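Local structure of DYNE8 (Micromonospora chersina, 4AMM) at residues Ala167-Glu179 against Arg300-Ala312. The protein is the acyltransferase domain of an iterative polyketide synthase of enediyne (dynemicin) biosynthesis, and probably loads acyl units for chain building. Sequence-based numbering, arbitrary orientation.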
loop_
_atom_site.group_PDB
_atom_site.type_symbol
_atom_site.label_atom_id
_atom_site.label_comp_id
_atom_site.label_asym_id
_atom_site.label_seq_id
_atom_site.Cartn_x
_atom_site.Cartn_y
_atom_site.Cartn_z
ATOM N N ALA A 167 -7.262 -7.986 -12.898
ATOM C CA ALA A 167 -6.559 -6.708 -12.898
ATOM C C ALA A 167 -5.293 -6.669 -13.702
ATOM O O ALA A 167 -4.522 -7.652 -13.722
ATOM C CB ALA A 167 -6.257 -6.335 -11.386
ATOM N N ARG A 168 -5.080 -5.532 -14.349
ATOM C CA ARG A 168 -3.861 -5.358 -15.178
ATOM C C ARG A 168 -3.020 -4.130 -14.766
ATOM O O ARG A 168 -2.906 -3.143 -15.449
ATOM C CB ARG A 168 -4.279 -5.159 -16.614
ATOM C CG ARG A 168 -4.863 -6.456 -17.224
ATOM C CD ARG A 168 -5.046 -6.322 -18.758
ATOM N NE ARG A 168 -5.991 -5.251 -18.997
ATOM C CZ ARG A 168 -6.145 -4.530 -20.098
ATOM N NH1 ARG A 168 -5.373 -4.737 -21.155
ATOM N NH2 ARG A 168 -7.090 -3.594 -20.120
ATOM N N PRO A 169 -2.382 -4.214 -13.609
ATOM C CA PRO A 169 -1.424 -3.173 -13.183
ATOM C C PRO A 169 -0.159 -3.232 -14.033
ATOM O O PRO A 169 0.143 -4.268 -14.655
ATOM C CB PRO A 169 -1.120 -3.541 -11.705
ATOM C CG PRO A 169 -1.734 -4.789 -11.460
ATOM C CD PRO A 169 -2.328 -5.408 -12.716
ATOM N N VAL A 170 0.572 -2.128 -14.004
ATOM C CA VAL A 170 1.850 -2.023 -14.746
ATOM C C VAL A 170 3.001 -2.660 -13.966
ATOM O O VAL A 170 4.071 -2.904 -14.536
ATOM C CB VAL A 170 2.192 -0.561 -15.126
ATOM C CG1 VAL A 170 1.117 0.066 -16.060
ATOM C CG2 VAL A 170 2.393 0.317 -13.932
ATOM N N GLY A 171 2.857 -2.839 -12.634
ATOM C CA GLY A 171 4.014 -3.343 -11.879
ATOM C C GLY A 171 3.660 -3.171 -10.427
ATOM O O GLY A 171 2.581 -2.697 -10.113
ATOM N N ALA A 172 4.573 -3.625 -9.592
ATOM C CA ALA A 172 4.299 -3.649 -8.122
ATOM C C ALA A 172 5.592 -3.330 -7.437
ATOM O O ALA A 172 6.671 -3.537 -7.905
ATOM C CB ALA A 172 3.818 -4.986 -7.688
ATOM N N LEU A 173 5.423 -2.897 -6.182
ATOM C CA LEU A 173 6.554 -2.883 -5.226
ATOM C C LEU A 173 6.041 -3.334 -3.883
ATOM O O LEU A 173 4.841 -3.209 -3.570
ATOM C CB LEU A 173 7.160 -1.483 -5.103
ATOM C CG LEU A 173 6.385 -0.402 -4.455
ATOM C CD1 LEU A 173 6.436 -0.511 -2.855
ATOM C CD2 LEU A 173 6.931 0.989 -4.912
ATOM N N GLY A 174 6.960 -3.864 -3.089
ATOM C CA GLY A 174 6.643 -4.282 -1.709
ATOM C C GLY A 174 7.643 -3.671 -0.747
ATOM O O GLY A 174 8.841 -3.631 -1.026
ATOM N N HIS A 175 7.119 -3.171 0.385
ATOM C CA HIS A 175 7.957 -2.556 1.462
ATOM C C HIS A 175 8.407 -3.634 2.427
ATOM O O HIS A 175 7.615 -4.195 3.160
ATOM C CB HIS A 175 7.060 -1.538 2.176
ATOM C CG HIS A 175 7.801 -0.501 2.979
ATOM N ND1 HIS A 175 8.379 -0.812 4.215
ATOM C CD2 HIS A 175 7.972 0.840 2.785
ATOM C CE1 HIS A 175 8.885 0.313 4.708
ATOM N NE2 HIS A 175 8.670 1.318 3.869
ATOM N N SER A 176 9.729 -3.883 2.417
ATOM C CA SER A 176 10.320 -4.876 3.372
ATOM C C SER A 176 9.556 -6.214 3.191
ATOM O O SER A 176 9.672 -6.847 2.086
ATOM C CB SER A 176 10.319 -4.335 4.790
ATOM O OG SER A 176 11.066 -5.330 5.536
ATOM N N LEU A 177 8.863 -6.725 4.181
ATOM C CA LEU A 177 8.073 -7.926 4.084
ATOM C C LEU A 177 7.241 -7.995 2.798
ATOM O O LEU A 177 7.045 -9.080 2.211
ATOM C CB LEU A 177 7.127 -8.025 5.315
ATOM C CG LEU A 177 6.114 -9.160 5.307
ATOM C CD1 LEU A 177 6.813 -10.550 5.323
ATOM C CD2 LEU A 177 5.186 -8.968 6.476
ATOM N N GLY A 178 6.648 -6.854 2.433
ATOM C CA GLY A 178 5.775 -6.863 1.228
ATOM C C GLY A 178 6.492 -7.270 -0.042
ATOM O O GLY A 178 5.761 -7.649 -0.983
ATOM N N GLU A 179 7.800 -7.191 -0.117
ATOM C CA GLU A 179 8.471 -7.656 -1.356
ATOM C C GLU A 179 8.150 -9.125 -1.549
ATOM O O GLU A 179 8.120 -9.578 -2.691
ATOM C CB GLU A 179 9.947 -7.416 -1.237
ATOM C CG GLU A 179 10.680 -7.628 -2.615
ATOM C CD GLU A 179 11.670 -6.540 -2.917
ATOM O OE1 GLU A 179 11.453 -5.354 -2.587
ATOM O OE2 GLU A 179 12.714 -6.815 -3.602
ATOM N N ARG A 300 11.641 -17.077 -12.154
ATOM C CA ARG A 300 11.825 -15.740 -12.593
ATOM C C ARG A 300 10.488 -14.978 -12.514
ATOM O O ARG A 300 9.478 -15.522 -12.936
ATOM C CB ARG A 300 12.267 -15.779 -14.060
ATOM C CG ARG A 300 12.753 -14.438 -14.546
ATOM C CD ARG A 300 13.562 -14.546 -15.870
ATOM N NE ARG A 300 14.342 -13.336 -16.174
ATOM C CZ ARG A 300 13.849 -12.240 -16.761
ATOM N NH1 ARG A 300 12.558 -12.190 -17.112
ATOM N NH2 ARG A 300 14.644 -11.191 -17.003
ATOM N N PRO A 301 10.498 -13.744 -11.955
ATOM C CA PRO A 301 9.250 -12.959 -11.998
ATOM C C PRO A 301 8.805 -12.666 -13.401
ATOM O O PRO A 301 9.665 -12.376 -14.271
ATOM C CB PRO A 301 9.642 -11.628 -11.340
ATOM C CG PRO A 301 10.749 -11.946 -10.426
ATOM C CD PRO A 301 11.536 -13.075 -11.150
ATOM N N GLU A 302 7.490 -12.731 -13.626
ATOM C CA GLU A 302 6.898 -12.568 -14.970
ATOM C C GLU A 302 6.233 -11.224 -15.186
ATOM O O GLU A 302 5.738 -10.896 -16.289
ATOM C CB GLU A 302 5.856 -13.676 -15.217
ATOM C CG GLU A 302 6.396 -15.072 -14.721
ATOM C CD GLU A 302 5.535 -16.311 -15.099
ATOM O OE1 GLU A 302 4.544 -16.643 -14.379
ATOM O OE2 GLU A 302 5.891 -16.982 -16.110
ATOM N N ARG A 303 6.170 -10.420 -14.126
ATOM C CA ARG A 303 5.559 -9.073 -14.140
ATOM C C ARG A 303 6.586 -8.116 -13.437
ATOM O O ARG A 303 7.437 -8.609 -12.652
ATOM C CB ARG A 303 4.224 -9.060 -13.391
ATOM C CG ARG A 303 3.303 -10.228 -13.733
ATOM C CD ARG A 303 1.967 -9.989 -13.098
ATOM N NE ARG A 303 1.016 -11.082 -13.208
ATOM C CZ ARG A 303 -0.319 -10.933 -13.235
ATOM N NH1 ARG A 303 -0.892 -9.718 -13.234
ATOM N NH2 ARG A 303 -1.096 -12.009 -13.329
ATOM N N PRO A 304 6.549 -6.804 -13.718
ATOM C CA PRO A 304 7.583 -5.898 -13.197
ATOM C C PRO A 304 7.449 -5.697 -11.669
ATOM O O PRO A 304 6.360 -5.422 -11.175
ATOM C CB PRO A 304 7.312 -4.588 -13.914
ATOM C CG PRO A 304 6.693 -5.138 -15.226
ATOM C CD PRO A 304 5.755 -6.103 -14.785
ATOM N N VAL A 305 8.581 -5.841 -11.007
ATOM C CA VAL A 305 8.696 -5.586 -9.546
ATOM C C VAL A 305 9.785 -4.557 -9.314
ATOM O O VAL A 305 10.915 -4.784 -9.725
ATOM C CB VAL A 305 9.005 -6.870 -8.822
ATOM C CG1 VAL A 305 9.108 -6.543 -7.268
ATOM C CG2 VAL A 305 7.902 -7.871 -8.976
ATOM N N ALA A 306 9.468 -3.377 -8.735
ATOM C CA ALA A 306 10.468 -2.382 -8.370
ATOM C C ALA A 306 10.922 -2.754 -6.952
ATOM O O ALA A 306 10.090 -2.725 -6.038
ATOM C CB ALA A 306 9.821 -0.995 -8.377
ATOM N N SER A 307 12.154 -3.166 -6.793
ATOM C CA SER A 307 12.647 -3.710 -5.518
ATOM C C SER A 307 12.971 -2.556 -4.567
ATOM O O SER A 307 13.665 -1.616 -4.863
ATOM C CB SER A 307 13.903 -4.466 -5.803
ATOM O OG SER A 307 14.464 -4.982 -4.550
ATOM N N THR A 308 12.504 -2.764 -3.333
ATOM C CA THR A 308 12.933 -1.914 -2.203
ATOM C C THR A 308 14.185 -2.457 -1.529
ATOM O O THR A 308 14.646 -1.896 -0.520
ATOM C CB THR A 308 11.837 -1.705 -1.145
ATOM O OG1 THR A 308 11.506 -2.911 -0.466
ATOM C CG2 THR A 308 10.614 -1.050 -1.791
ATOM N N VAL A 309 14.809 -3.471 -2.119
ATOM C CA VAL A 309 16.160 -3.899 -1.659
ATOM C C VAL A 309 17.222 -3.223 -2.513
ATOM O O VAL A 309 18.163 -2.643 -2.063
ATOM C CB VAL A 309 16.332 -5.429 -1.741
ATOM C CG1 VAL A 309 17.681 -5.837 -1.138
ATOM C CG2 VAL A 309 15.225 -6.128 -1.002
ATOM N N THR A 310 17.012 -3.292 -3.842
ATOM C CA THR A 310 17.989 -2.734 -4.816
ATOM C C THR A 310 17.645 -1.369 -5.279
ATOM O O THR A 310 18.539 -0.626 -5.740
ATOM C CB THR A 310 18.107 -3.603 -6.042
ATOM O OG1 THR A 310 16.868 -3.611 -6.705
ATOM C CG2 THR A 310 18.466 -5.056 -5.659
ATOM N N GLY A 311 16.412 -0.916 -5.070
ATOM C CA GLY A 311 15.976 0.354 -5.619
ATOM C C GLY A 311 15.990 0.392 -7.152
ATOM O O GLY A 311 16.138 1.493 -7.754
ATOM N N ALA A 312 15.851 -0.780 -7.730
ATOM C CA ALA A 312 15.884 -0.971 -9.207
ATOM C C ALA A 312 14.889 -1.987 -9.534
ATOM O O ALA A 312 14.320 -2.732 -8.749
ATOM C CB ALA A 312 17.290 -1.445 -9.650
HETATM O O HOH W 1 9.376 -4.603 -4.101
#
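The carboxylate of Glu-179 is gripped along the edge it turns to Ser-307 and Thr-308: OE2 accepts from OG of Ser-307 at 2.7 Å and OE1 from the backbone N of Thr-308 at 2.9 Å, each through its syn lone pair. CG2 of Val-309 lies over one face of the carboxylate, toward OE2. With CG anti to the backbone N (chi1 -169°) and a bend at chi2, Glu-179 extends from the N-terminal part of helix 178-185 to the loop after strand 305-306. Ser-307 OG, besides donating, accepts from the backbone N of Val-309 and of Thr-310, an ST turn and ST motif that hold it in place. The side chains of Glu-179 and Thr-308 run alongside each other, pointing opposite ways, with Thr-308 OG1 near OE1; chi1 of 66° sets OG1 between the backbone N and the carbonyl carbon, where it donates to Gly-174 O at 2.8 Å in the carbonyl plane. The strands run parallel: Ala-172 N donates to Pro-304 O (3.0 Å) and Ala-306 N to Ala-172 O (2.9 Å). Two residues on, a water bridges, accepting from Gly-174 N (2.7 Å) and donating to Ala-306 O (2.8 Å). On one face of this edge Leu-173 CB meets Ala-306 CB, covered by helix 333-339; on the other, Ala-172 packs on Trp-185. The ring of Pro-304 lies against Val-170 O, CG nearest. Strand 305-306 closes one side of the parallel sheet beside 171-174, whose Gly-His-Ser-Leu-Gly turn fits the nucleophile elbow of acyltransferases; Ser-176 OG, hydrogen-bonded to His-278 and Arg-201, is consistent with the acyl-accepting serine of that family.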